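Local coordinates for PelA (Pseudomonas aeruginosa, PDB 5TCB), which probably hydrolyses glycosidic bonds through the glycoside hydrolase domain described here, part of a longer protein that probably also has deacetylase activity, at residues A[47-50]-A[51-54]; A[58-61]-A[62-66]; A[111-114]-A[115-119]; A[222-226]-A[227-231]; A[250-253]-A[254-257]. One frame throughout, in Å; residues are numbered along the deposited sequence.

Contact 1. Residues A[47-50]-A[51-54]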
loop_
_atom_site.group_PDB
_atom_site.type_symbol
_atom_site.label_atom_id
_atom_site.label_comp_id
_atom_site.label_asym_id
_atom_site.label_seq_id
_atom_site.Cartn_x
_atom_site.Cartn_y
_atom_site.Cartn_z
ATOM N N VAL A 47 -0.222 6.337 6.778
ATOM C CA VAL A 47 0.648 5.231 6.401
ATOM C C VAL A 47 2.081 5.733 6.323
ATOM O O VAL A 47 2.369 6.717 5.636
ATOM C CB VAL A 47 0.211 4.636 5.060
ATOM C CG1 VAL A 47 1.129 3.452 4.703
ATOM C CG2 VAL A 47 -1.254 4.201 5.082
ATOM N N LEU A 48 2.980 5.058 7.028
ATOM C CA LEU A 48 4.350 5.497 7.215
ATOM C C LEU A 48 5.330 4.383 6.883
ATOM O O LEU A 48 5.028 3.194 7.040
ATOM C CB LEU A 48 4.605 5.913 8.659
ATOM C CG LEU A 48 3.631 6.981 9.133
ATOM C CD1 LEU A 48 3.097 6.636 10.492
ATOM C CD2 LEU A 48 4.310 8.309 9.105
ATOM N N GLU A 49 6.533 4.781 6.494
ATOM C CA GLU A 49 7.668 3.863 6.498
ATOM C C GLU A 49 8.210 3.835 7.915
ATOM O O GLU A 49 8.832 4.802 8.383
ATOM C CB GLU A 49 8.716 4.297 5.477
ATOM C CG GLU A 49 10.020 3.505 5.541
ATOM C CD GLU A 49 9.808 2.003 5.579
ATOM O OE1 GLU A 49 9.258 1.409 4.621
ATOM O OE2 GLU A 49 10.206 1.407 6.600
ATOM N N ALA A 50 7.992 2.712 8.594
ATOM C CA ALA A 50 8.323 2.583 10.013
ATOM C C ALA A 50 9.818 2.744 10.306
ATOM O O ALA A 50 10.201 3.075 11.438
ATOM C CB ALA A 50 7.813 1.222 10.513
ATOM N N ALA A 51 10.684 2.507 9.326
ATOM C CA ALA A 51 12.111 2.688 9.546
ATOM C C ALA A 51 12.460 4.106 9.971
ATOM O O ALA A 51 13.532 4.328 10.534
ATOM C CB ALA A 51 12.872 2.315 8.271
ATOM N N HIS A 52 11.575 5.070 9.731
ATOM C CA HIS A 52 11.849 6.474 10.010
ATOM C C HIS A 52 11.142 6.986 11.250
ATOM O O HIS A 52 11.174 8.198 11.518
ATOM C CB HIS A 52 11.464 7.304 8.794
ATOM C CG HIS A 52 12.226 6.912 7.582
ATOM N ND1 HIS A 52 13.601 6.824 7.584
ATOM C CD2 HIS A 52 11.821 6.527 6.348
ATOM C CE1 HIS A 52 14.010 6.405 6.399
ATOM N NE2 HIS A 52 12.951 6.225 5.630
ATOM N N LEU A 53 10.482 6.107 11.999
ATOM C CA LEU A 53 9.785 6.499 13.217
ATOM C C LEU A 53 10.258 5.658 14.377
ATOM O O LEU A 53 10.748 4.544 14.199
ATOM C CB LEU A 53 8.272 6.297 13.137
ATOM C CG LEU A 53 7.434 7.277 12.358
ATOM C CD1 LEU A 53 7.513 6.907 10.891
ATOM C CD2 LEU A 53 6.050 7.202 12.921
ATOM N N LYS A 54 10.104 6.198 15.566
ATOM C CA LYS A 54 10.307 5.451 16.780
ATOM C C LYS A 54 8.970 5.177 17.440
ATOM O O LYS A 54 7.973 5.832 17.130
ATOM C CB LYS A 54 11.216 6.229 17.738
ATOM C CG LYS A 54 12.633 6.443 17.226
ATOM C CD LYS A 54 13.300 5.110 16.915
ATOM C CE LYS A 54 14.714 5.265 16.394
ATOM N NZ LYS A 54 15.212 3.947 15.923
#
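Leu48 and Leu53 meet at about a right angle on the packed side of this turn, where Leu53 CD1 lies 3.8 Å from Leu48 CB and methyls of the two residues touch at 3.9 Å (Leu48 CD1 to Leu53 CD2). CG of Leu53 stands anti to its carbonyl carbon (chi1 -77°), which swings the methyls back over the end of the strand, and CD1 also rests 3.5 Å from Glu49 O. Leu61 and Val58 of the following helix close over these two leucines, while the CB of Ala50 is covered by Arg120 and Leu124 of helix 111-126.

The backbone turns here from strand 45-48 through a short 3-10 segment toward helix 55-63, the strand-to-helix step of a beta-alpha-beta unit in the parallel sheet. Two i-to-i+3 bonds hold that turn: His52 N to Glu49 O, 3.1 Å, and Leu53 N to Ala50 O, also 3.1 Å.

The other side is looser and more polar. Glu49 CG, anti to its backbone N (chi1 172°), lies against the His52 ring, 3.6 Å from CD2. The bend at chi2 (48°) then folds the carboxylate forward, almost perpendicular to the imidazole, and OE2 accepts a nearly straight bond of 3.0 Å from Ala51 N on its anti side. Ala51 is solvent-exposed, and His52, only partly covered, reaches Glu33 on a neighbouring loop.

Contact 2. Residues A[58-61]-A[62-66]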
loop_
_atom_site.group_PDB
_atom_site.type_symbol
_atom_site.label_atom_id
_atom_site.label_comp_id
_atom_site.label_asym_id
_atom_site.label_seq_id
_atom_site.Cartn_x
_atom_site.Cartn_y
_atom_site.Cartn_z
ATOM N N VAL A 58 4.892 6.859 17.040
ATOM C CA VAL A 58 3.663 6.129 16.737
ATOM C C VAL A 58 2.636 6.373 17.832
ATOM O O VAL A 58 1.439 6.588 17.554
ATOM C CB VAL A 58 3.978 4.628 16.573
ATOM C CG1 VAL A 58 2.742 3.867 16.194
ATOM C CG2 VAL A 58 5.039 4.417 15.494
ATOM N N GLY A 59 3.088 6.344 19.088
ATOM C CA GLY A 59 2.209 6.650 20.204
ATOM C C GLY A 59 1.648 8.058 20.147
ATOM O O GLY A 59 0.477 8.276 20.457
ATOM N N TYR A 60 2.491 9.040 19.802
ATOM C CA TYR A 60 2.025 10.416 19.646
ATOM C C TYR A 60 0.910 10.509 18.609
ATOM O O TYR A 60 -0.111 11.158 18.837
ATOM C CB TYR A 60 3.191 11.330 19.251
ATOM C CG TYR A 60 2.738 12.699 18.802
ATOM C CD1 TYR A 60 2.537 12.989 17.453
ATOM C CD2 TYR A 60 2.510 13.685 19.742
ATOM C CE1 TYR A 60 2.115 14.226 17.051
ATOM C CE2 TYR A 60 2.082 14.938 19.343
ATOM C CZ TYR A 60 1.893 15.194 17.988
ATOM O OH TYR A 60 1.468 16.446 17.561
ATOM N N LEU A 61 1.075 9.863 17.446
ATOM C CA LEU A 61 0.022 9.935 16.439
ATOM C C LEU A 61 -1.294 9.387 16.992
ATOM O O LEU A 61 -2.365 9.962 16.759
ATOM C CB LEU A 61 0.443 9.180 15.176
ATOM C CG LEU A 61 1.600 9.813 14.397
ATOM C CD1 LEU A 61 2.090 8.825 13.287
ATOM C CD2 LEU A 61 1.162 11.144 13.745
ATOM N N LYS A 62 -1.237 8.277 17.745
ATOM C CA LYS A 62 -2.462 7.718 18.314
ATOM C C LYS A 62 -3.061 8.650 19.364
ATOM O O LYS A 62 -4.286 8.829 19.409
ATOM C CB LYS A 62 -2.184 6.323 18.891
ATOM C CG LYS A 62 -1.914 5.269 17.790
ATOM C CD LYS A 62 -1.820 3.826 18.305
ATOM C CE LYS A 62 -0.631 3.587 19.216
ATOM N NZ LYS A 62 -0.615 2.175 19.714
ATOM N N GLU A 63 -2.214 9.257 20.208
ATOM C CA GLU A 63 -2.690 10.206 21.216
ATOM C C GLU A 63 -3.454 11.349 20.579
ATOM O O GLU A 63 -4.423 11.859 21.157
ATOM C CB GLU A 63 -1.515 10.769 22.016
ATOM C CG GLU A 63 -0.832 9.778 22.922
ATOM C CD GLU A 63 0.474 10.311 23.482
ATOM O OE1 GLU A 63 0.881 11.434 23.113
ATOM O OE2 GLU A 63 1.110 9.595 24.278
ATOM N N GLN A 64 -3.003 11.790 19.415
ATOM C CA GLN A 64 -3.644 12.873 18.686
ATOM C C GLN A 64 -4.925 12.454 17.992
ATOM O O GLN A 64 -5.621 13.319 17.447
ATOM C CB GLN A 64 -2.682 13.462 17.654
ATOM C CG GLN A 64 -1.509 14.206 18.235
ATOM C CD GLN A 64 -1.929 15.439 19.013
ATOM O OE1 GLN A 64 -2.764 16.207 18.549
ATOM N NE2 GLN A 64 -1.378 15.611 20.197
ATOM N N GLY A 65 -5.240 11.152 17.947
ATOM C CA GLY A 65 -6.449 10.678 17.313
ATOM C C GLY A 65 -6.260 10.023 15.964
ATOM O O GLY A 65 -7.264 9.677 15.319
ATOM N N SER A 66 -5.023 9.891 15.497
ATOM C CA SER A 66 -4.746 9.288 14.205
ATOM C C SER A 66 -4.531 7.783 14.348
ATOM O O SER A 66 -4.299 7.259 15.439
ATOM C CB SER A 66 -3.525 9.977 13.583
ATOM O OG SER A 66 -3.363 9.601 12.234
#
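Tyr60 and Gln64, four residues apart, meet through a CH-pi contact: Gln64 CG sits over one face of the phenol ring, 3.8 Å from its centroid and displaced toward the rim. The bend of the glutamine at chi2 (-64°) then carries its amide back across the tyrosine, so that NE2 comes 3.6 Å from Tyr60 CE2, with the amide and ring planes 27° apart. Tyr60 also touches Leu37 and Ala38 of helix 37-40.

Backbone bonds form a second group. Lys62 N to Val58 O, Glu63 N to Gly59 O and Gln64 N to Tyr60 O follow the alpha-helical i-to-i+4 pattern. Beyond them the chain closes in a Schellman motif: Ser66 N bonds to Leu61 O at 2.9 Å, and Gly65 N to Lys62 O at 2.9 Å. Gly65 has a phi of 105°, a positive value that glycine adopts readily. The motif ends helix 55-63 and leads the chain into strand 67-73, completing the beta-alpha-beta unit begun by strand 45-48.

Polar side chains lie along the backbone carbonyls. Glu63 runs extended along the helix surface, its CG 3.2 Å from Gly59 O. Lys62 lays CG 3.6 Å from Val58 O and sends its ammonium on to Gly128 O. Ser66 brings CB to 3.4 Å from Leu61 O, while its hydroxyl bonds to Phe43 O, tying the cap to the residues leading into strand 45-48.

Contact 3. Residues A[111-114]-A[115-119]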
loop_
_atom_site.group_PDB
_atom_site.type_symbol
_atom_site.label_atom_id
_atom_site.label_comp_id
_atom_site.label_asym_id
_atom_site.label_seq_id
_atom_site.Cartn_x
_atom_site.Cartn_y
_atom_site.Cartn_z
ATOM N N PRO A 111 8.895 -20.596 2.337
ATOM C CA PRO A 111 8.740 -20.458 3.798
ATOM C C PRO A 111 9.578 -19.348 4.404
ATOM O O PRO A 111 9.128 -18.689 5.354
ATOM C CB PRO A 111 9.143 -21.845 4.330
ATOM C CG PRO A 111 9.840 -22.533 3.199
ATOM C CD PRO A 111 9.266 -21.964 1.938
ATOM N N SER A 112 10.792 -19.116 3.893
ATOM C CA SER A 112 11.623 -18.083 4.491
ATOM C C SER A 112 11.025 -16.704 4.276
ATOM O O SER A 112 11.158 -15.849 5.148
ATOM C CB SER A 112 13.050 -18.134 3.933
ATOM O OG SER A 112 13.063 -17.951 2.529
ATOM N N TRP A 113 10.387 -16.477 3.119
ATOM C CA TRP A 113 9.769 -15.179 2.850
ATOM C C TRP A 113 8.528 -14.989 3.706
ATOM O O TRP A 113 8.342 -13.941 4.347
ATOM C CB TRP A 113 9.415 -15.072 1.371
ATOM C CG TRP A 113 8.763 -13.770 0.983
ATOM C CD1 TRP A 113 7.553 -13.613 0.398
ATOM C CD2 TRP A 113 9.297 -12.452 1.166
ATOM N NE1 TRP A 113 7.294 -12.274 0.183
ATOM C CE2 TRP A 113 8.357 -11.545 0.637
ATOM C CE3 TRP A 113 10.486 -11.956 1.698
ATOM C CZ2 TRP A 113 8.550 -10.163 0.665
ATOM C CZ3 TRP A 113 10.671 -10.586 1.722
ATOM C CH2 TRP A 113 9.727 -9.717 1.192
ATOM N N ARG A 114 7.665 -16.000 3.740
ATOM C CA ARG A 114 6.472 -15.906 4.572
ATOM C C ARG A 114 6.845 -15.686 6.032
ATOM O O ARG A 114 6.242 -14.845 6.718
ATOM C CB ARG A 114 5.646 -17.179 4.404
ATOM C CG ARG A 114 5.167 -17.429 2.969
ATOM C CD ARG A 114 4.610 -18.846 2.748
ATOM N NE ARG A 114 3.304 -19.063 3.377
ATOM C CZ ARG A 114 2.122 -18.849 2.791
ATOM N NH1 ARG A 114 2.045 -18.414 1.531
ATOM N NH2 ARG A 114 1.008 -19.093 3.465
ATOM N N ALA A 115 7.837 -16.437 6.535
ATOM C CA ALA A 115 8.244 -16.269 7.930
ATOM C C ALA A 115 8.790 -14.870 8.179
ATOM O O ALA A 115 8.551 -14.277 9.241
ATOM C CB ALA A 115 9.287 -17.321 8.303
ATOM N N HIS A 116 9.586 -14.364 7.241
ATOM C CA HIS A 116 10.134 -13.021 7.353
ATOM C C HIS A 116 9.022 -11.996 7.509
ATOM O O HIS A 116 9.059 -11.143 8.413
ATOM C CB HIS A 116 10.989 -12.732 6.113
ATOM C CG HIS A 116 11.397 -11.303 5.987
ATOM N ND1 HIS A 116 12.493 -10.784 6.644
ATOM C CD2 HIS A 116 10.856 -10.281 5.282
ATOM C CE1 HIS A 116 12.604 -9.501 6.353
ATOM N NE2 HIS A 116 11.629 -9.172 5.528
ATOM N N LEU A 117 8.003 -12.083 6.658
ATOM C CA LEU A 117 6.925 -11.106 6.699
ATOM C C LEU A 117 6.134 -11.202 7.991
ATOM O O LEU A 117 5.729 -10.169 8.540
ATOM C CB LEU A 117 6.008 -11.302 5.489
ATOM C CG LEU A 117 6.552 -10.909 4.125
ATOM C CD1 LEU A 117 5.537 -11.323 3.088
ATOM C CD2 LEU A 117 6.900 -9.413 4.011
ATOM N N LEU A 118 5.864 -12.426 8.474
ATOM C CA LEU A 118 5.115 -12.585 9.722
ATOM C C LEU A 118 5.903 -12.054 10.907
ATOM O O LEU A 118 5.316 -11.474 11.830
ATOM C CB LEU A 118 4.737 -14.053 9.943
ATOM C CG LEU A 118 3.715 -14.612 8.938
ATOM C CD1 LEU A 118 3.584 -16.097 9.138
ATOM C CD2 LEU A 118 2.352 -13.957 9.098
ATOM N N LYS A 119 7.225 -12.255 10.911
ATOM C CA LYS A 119 8.067 -11.702 11.967
ATOM C C LYS A 119 8.035 -10.180 11.939
ATOM O O LYS A 119 7.944 -9.527 12.987
ATOM C CB LYS A 119 9.494 -12.239 11.811
#
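Trp113 and Leu117 meet because their first torsions lean them together: CG of Trp113 is anti to its backbone N (chi1 180°), sending the indole forward along the helix, while CG of Leu117 is anti to its carbonyl carbon (chi1 -71°), tipping the leucine back. Leu117 CD1 thereby comes over one face of the indole in a CH-pi contact, 3.9 Å from the centroid of the five-membered ring, and its other methyl, CD2, reaches the benzo part, 3.8 Å from Trp113 CZ2.

His116 approaches the other end of the indole. Its CD2 lies 3.6 Å from Trp113 CZ3, and although the two ring planes are only 15° apart they have slid so far past each other, with centroids 5.4 Å apart, that little overlap remains. The indole N-H is used outside the helix, on Val74 O, a bond that helps hold the orientation of the ring on which Leu117 rests. Leu89 touches both Trp113 and His116.

On another side of the helix, Arg114 bends at chi3 and carries its guanidinium away to Ala154 O, Leu108 O and the hydroxyl of Ser157. Leu118 packs CG 3.4 Å from Arg114 O, the carbonyl that accepts its own N-H.

Regular i-to-i+4 bonds, such as Ala115 N to Pro111 O at 2.9 Å, run through the whole segment. These are the first turns of alpha-helix 111-126, with Trp113 and Leu117 buried and Pro111 and Ala115 exposed, leading into strand 131-135 of the parallel sheet and packed beside helix 145-165.

Contact 4. Residues A[222-226]-A[227-231]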
loop_
_atom_site.group_PDB
_atom_site.type_symbol
_atom_site.label_atom_id
_atom_site.label_comp_id
_atom_site.label_asym_id
_atom_site.label_seq_id
_atom_site.Cartn_x
_atom_site.Cartn_y
_atom_site.Cartn_z
ATOM N N ASP A 222 -16.314 -1.436 -8.706
ATOM C CA ASP A 222 -17.751 -1.624 -8.533
ATOM C C ASP A 222 -18.035 -2.750 -7.546
ATOM O O ASP A 222 -18.932 -2.641 -6.702
ATOM C CB ASP A 222 -18.418 -1.926 -9.879
ATOM C CG ASP A 222 -18.639 -0.683 -10.725
ATOM O OD1 ASP A 222 -18.414 0.445 -10.235
ATOM O OD2 ASP A 222 -19.065 -0.838 -11.887
ATOM N N ALA A 223 -17.283 -3.845 -7.643
ATOM C CA ALA A 223 -17.484 -4.971 -6.736
ATOM C C ALA A 223 -17.221 -4.555 -5.292
ATOM O O ALA A 223 -18.045 -4.795 -4.402
ATOM C CB ALA A 223 -16.571 -6.130 -7.139
ATOM N N LEU A 224 -16.080 -3.916 -5.047
ATOM C CA LEU A 224 -15.770 -3.474 -3.693
ATOM C C LEU A 224 -16.813 -2.488 -3.183
ATOM O O LEU A 224 -17.218 -2.551 -2.016
ATOM C CB LEU A 224 -14.376 -2.851 -3.656
ATOM C CG LEU A 224 -13.226 -3.816 -3.962
ATOM C CD1 LEU A 224 -11.932 -3.055 -3.968
ATOM C CD2 LEU A 224 -13.169 -4.987 -2.977
ATOM N N ARG A 225 -17.256 -1.564 -4.033
ATOM C CA ARG A 225 -18.320 -0.655 -3.615
ATOM C C ARG A 225 -19.562 -1.429 -3.199
ATOM O O ARG A 225 -20.200 -1.102 -2.192
ATOM C CB ARG A 225 -18.656 0.327 -4.735
ATOM C CG ARG A 225 -17.597 1.396 -4.964
ATOM C CD ARG A 225 -18.101 2.457 -5.933
ATOM N NE ARG A 225 -17.834 2.101 -7.327
ATOM C CZ ARG A 225 -16.744 2.472 -7.995
ATOM N NH1 ARG A 225 -16.575 2.102 -9.260
ATOM N NH2 ARG A 225 -15.826 3.226 -7.400
ATOM N N ALA A 226 -19.914 -2.467 -3.957
ATOM C CA ALA A 226 -21.134 -3.205 -3.658
ATOM C C ALA A 226 -21.058 -3.873 -2.294
ATOM O O ALA A 226 -22.092 -4.108 -1.663
ATOM C CB ALA A 226 -21.396 -4.245 -4.744
ATOM N N GLN A 227 -19.853 -4.176 -1.823
ATOM C CA GLN A 227 -19.669 -4.843 -0.540
ATOM C C GLN A 227 -19.281 -3.881 0.575
ATOM O O GLN A 227 -18.869 -4.330 1.650
ATOM C CB GLN A 227 -18.633 -5.965 -0.675
ATOM C CG GLN A 227 -17.204 -5.504 -0.883
ATOM C CD GLN A 227 -16.251 -6.659 -1.159
ATOM O OE1 GLN A 227 -15.219 -6.800 -0.502
ATOM N NE2 GLN A 227 -16.592 -7.487 -2.141
ATOM N N GLY A 228 -19.412 -2.573 0.352
ATOM C CA GLY A 228 -19.143 -1.588 1.381
ATOM C C GLY A 228 -17.681 -1.352 1.694
ATOM O O GLY A 228 -17.370 -0.732 2.719
ATOM N N MET A 229 -16.767 -1.815 0.861
ATOM C CA MET A 229 -15.356 -1.675 1.185
ATOM C C MET A 229 -14.919 -0.226 0.992
ATOM O O MET A 229 -15.139 0.344 -0.086
ATOM C CB MET A 229 -14.519 -2.591 0.303
ATOM C CG MET A 229 -13.012 -2.439 0.514
ATOM S SD MET A 229 -12.445 -3.117 2.105
ATOM C CE MET A 229 -12.651 -4.890 1.810
ATOM N N PRO A 230 -14.284 0.397 1.984
ATOM C CA PRO A 230 -13.742 1.743 1.765
ATOM C C PRO A 230 -12.639 1.696 0.731
ATOM O O PRO A 230 -11.773 0.816 0.788
ATOM C CB PRO A 230 -13.219 2.160 3.145
ATOM C CG PRO A 230 -13.933 1.300 4.095
ATOM C CD PRO A 230 -14.164 -0.012 3.391
ATOM N N ILE A 231 -12.695 2.623 -0.231
ATOM C CA ILE A 231 -11.703 2.721 -1.299
ATOM C C ILE A 231 -10.932 4.027 -1.155
ATOM O O ILE A 231 -11.518 5.123 -1.119
ATOM C CB ILE A 231 -12.317 2.620 -2.710
ATOM C CG1 ILE A 231 -13.240 1.410 -2.813
ATOM C CG2 ILE A 231 -11.198 2.558 -3.753
ATOM C CD1 ILE A 231 -14.058 1.385 -4.080
#
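A Schellman motif closes helix 211-226 and hands the chain on to strand 231-236, with Leu224 and Arg225 accepting the closing bonds. Met229 N reaches back to Leu224 O, 3.0 Å, and inside that loop Gly228 N bonds to Arg225 O, also 3.0 Å. Gly228 is the C-prime residue, its phi of 74° favouring glycine. Gln227 N makes two weak bonds, to Ala223 O and Leu224 O.

As the chain reverses, apolar groups are brought together around Leu224 and Arg225. Leu224 CB lies 4.0 Å from Met229 CB, and Ile231 CD1 presses on the aliphatic stem of Arg225, 3.6 Å from CG, the two side chains crossing nearly at right angles. Gln227 holds CG between its backbone N and carbonyl carbon (chi1 70°), which folds the extended chain back alongside Leu224, its OE1 3.7 Å from Leu224 CD2. Leu224 also packs on Val190 of strand 187-192.

The bend of Arg225 at chi3 (-88°) turns its guanidinium to Asp222 one turn earlier. NH1 gives a straight bond of 2.7 Å to Asp222 OD1, which lies in the guanidinium plane. Asp222 OD2 pairs with Lys218, while Arg225 NH2 bonds to Tyr257 OH. With a cation at each of its oxygens, Asp222 would be expected to stay ionised, and its hold on NH1 probably helps orient the arginine whose NH2 meets the tyrosine.

Contact 5. Residues A[250-253]-A[254-257]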
loop_
_atom_site.group_PDB
_atom_site.type_symbol
_atom_site.label_atom_id
_atom_site.label_comp_id
_atom_site.label_asym_id
_atom_site.label_seq_id
_atom_site.Cartn_x
_atom_site.Cartn_y
_atom_site.Cartn_z
ATOM N N ALA A 250 -11.455 16.996 -4.006
ATOM C CA ALA A 250 -12.905 17.192 -3.940
ATOM C C ALA A 250 -13.623 16.331 -4.968
ATOM O O ALA A 250 -14.653 15.710 -4.674
ATOM C CB ALA A 250 -13.249 18.663 -4.149
ATOM N N ARG A 251 -13.062 16.236 -6.168
ATOM C CA ARG A 251 -13.650 15.400 -7.209
ATOM C C ARG A 251 -13.709 13.942 -6.759
ATOM O O ARG A 251 -14.747 13.279 -6.876
ATOM C CB ARG A 251 -12.812 15.575 -8.472
ATOM C CG ARG A 251 -13.403 15.032 -9.724
ATOM C CD ARG A 251 -12.477 15.331 -10.878
ATOM N NE ARG A 251 -12.743 14.450 -12.006
ATOM C CZ ARG A 251 -11.862 14.157 -12.955
ATOM N NH1 ARG A 251 -10.637 14.668 -12.921
ATOM N NH2 ARG A 251 -12.211 13.340 -13.937
ATOM N N LEU A 252 -12.615 13.445 -6.190
ATOM C CA LEU A 252 -12.551 12.048 -5.780
ATOM C C LEU A 252 -13.525 11.752 -4.639
ATOM O O LEU A 252 -14.172 10.697 -4.625
ATOM C CB LEU A 252 -11.103 11.700 -5.395
ATOM C CG LEU A 252 -10.163 11.641 -6.614
ATOM C CD1 LEU A 252 -8.696 11.709 -6.206
ATOM C CD2 LEU A 252 -10.414 10.378 -7.421
ATOM N N ARG A 253 -13.671 12.679 -3.685
ATOM C CA ARG A 253 -14.672 12.490 -2.633
ATOM C C ARG A 253 -16.084 12.418 -3.205
ATOM O O ARG A 253 -16.879 11.570 -2.782
ATOM C CB ARG A 253 -14.540 13.597 -1.577
ATOM C CG ARG A 253 -13.346 13.380 -0.674
ATOM C CD ARG A 253 -13.225 14.422 0.417
ATOM N NE ARG A 253 -12.061 14.117 1.247
ATOM C CZ ARG A 253 -12.085 13.331 2.318
ATOM N NH1 ARG A 253 -13.212 12.751 2.714
ATOM N NH2 ARG A 253 -10.954 13.085 2.954
ATOM N N SER A 254 -16.417 13.291 -4.163
ATOM C CA SER A 254 -17.749 13.246 -4.759
ATOM C C SER A 254 -17.995 11.940 -5.499
ATOM O O SER A 254 -19.151 11.528 -5.636
ATOM C CB SER A 254 -17.957 14.425 -5.716
ATOM O OG SER A 254 -17.319 14.204 -6.976
ATOM N N GLU A 255 -16.932 11.259 -5.922
ATOM C CA GLU A 255 -17.033 9.968 -6.584
ATOM C C GLU A 255 -16.937 8.792 -5.620
ATOM O O GLU A 255 -16.917 7.639 -6.070
ATOM C CB GLU A 255 -15.946 9.871 -7.657
ATOM C CG GLU A 255 -16.143 10.915 -8.747
ATOM C CD GLU A 255 -14.992 11.014 -9.722
ATOM O OE1 GLU A 255 -13.999 10.281 -9.562
ATOM O OE2 GLU A 255 -15.076 11.849 -10.647
ATOM N N GLY A 256 -16.880 9.053 -4.312
ATOM C CA GLY A 256 -16.963 8.010 -3.314
ATOM C C GLY A 256 -15.632 7.524 -2.787
ATOM O O GLY A 256 -15.616 6.581 -1.984
ATOM N N TYR A 257 -14.529 8.147 -3.188
ATOM C CA TYR A 257 -13.195 7.757 -2.743
ATOM C C TYR A 257 -12.743 8.590 -1.542
ATOM O O TYR A 257 -13.175 9.725 -1.338
ATOM C CB TYR A 257 -12.173 7.925 -3.872
ATOM C CG TYR A 257 -12.468 7.113 -5.095
ATOM C CD1 TYR A 257 -12.988 7.718 -6.216
ATOM C CD2 TYR A 257 -12.253 5.742 -5.125
ATOM C CE1 TYR A 257 -13.262 7.009 -7.339
ATOM C CE2 TYR A 257 -12.543 5.012 -6.257
ATOM C CZ TYR A 257 -13.052 5.655 -7.355
ATOM O OH TYR A 257 -13.351 4.955 -8.500
HETATM O O HOH W 1 -15.953 9.999 0.012
#
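Residues 250-254 end helix 242-254, and the chain leaves it through a Schellman motif with Gly256 as its C-prime residue. Tyr257 N bonds to Leu252 O at 2.9 Å and, within that span, Gly256 N bonds to Arg253 O. The phi of 97° at Gly256 lies in a region where glycine is at ease. The chain then enters strand 258-262, the last of the parallel sheet.

Ser254 adds a side-chain bond to the final turn: with OG between its backbone N and carbonyl carbon (chi1 78°), the hydroxyl points back along the helix and donates to Arg251 O at 2.7 Å. That oxygen also receives a weak bond from Glu255 N.

Leu252 and Tyr257 form the buried side. Leu252 CD2 lies 3.9 Å from Tyr257 CD1, and Leu252 O approaches the tyrosine ring at its edge, near the ring plane; Ile231 and Ala233 of the adjoining strand line the same tyrosine. Toward solvent, Arg251 NE and Glu255 OE2 make a long salt bridge of 3.7 Å, their planes nearly perpendicular and the arginine poorly ordered; Glu255 OE1 bonds to His196. Arg253 reaches away to Ser272 O and Ser25 O, but its CA makes a C-H...O contact with Tyr257 O, and a water donates to that same oxygen at 3.1 Å while bonding weakly to Arg253 O.

The five contacts follow in order along a glycoside hydrolase domain whose eight parallel strands, ordered across the sheet as in the chain, are consistent with a (beta/alpha)8 (TIM) barrel-type fold. Each belongs to a turn or helix flanking that sheet. Contacts 1 and 2, with centres about 13 Å apart, share one beta-alpha-beta unit and touch where Leu48 and Leu53 meet Leu61 and Val58. Contacts 4 and 5, about 14 Å apart by their centres, join successive helix ends through Arg225 and Tyr257. Contact 3 stands alone on helix 111-126, about 37 Å from contact 5 between centres. Contacts 2, 4 and 5 each close a helix before the following strand.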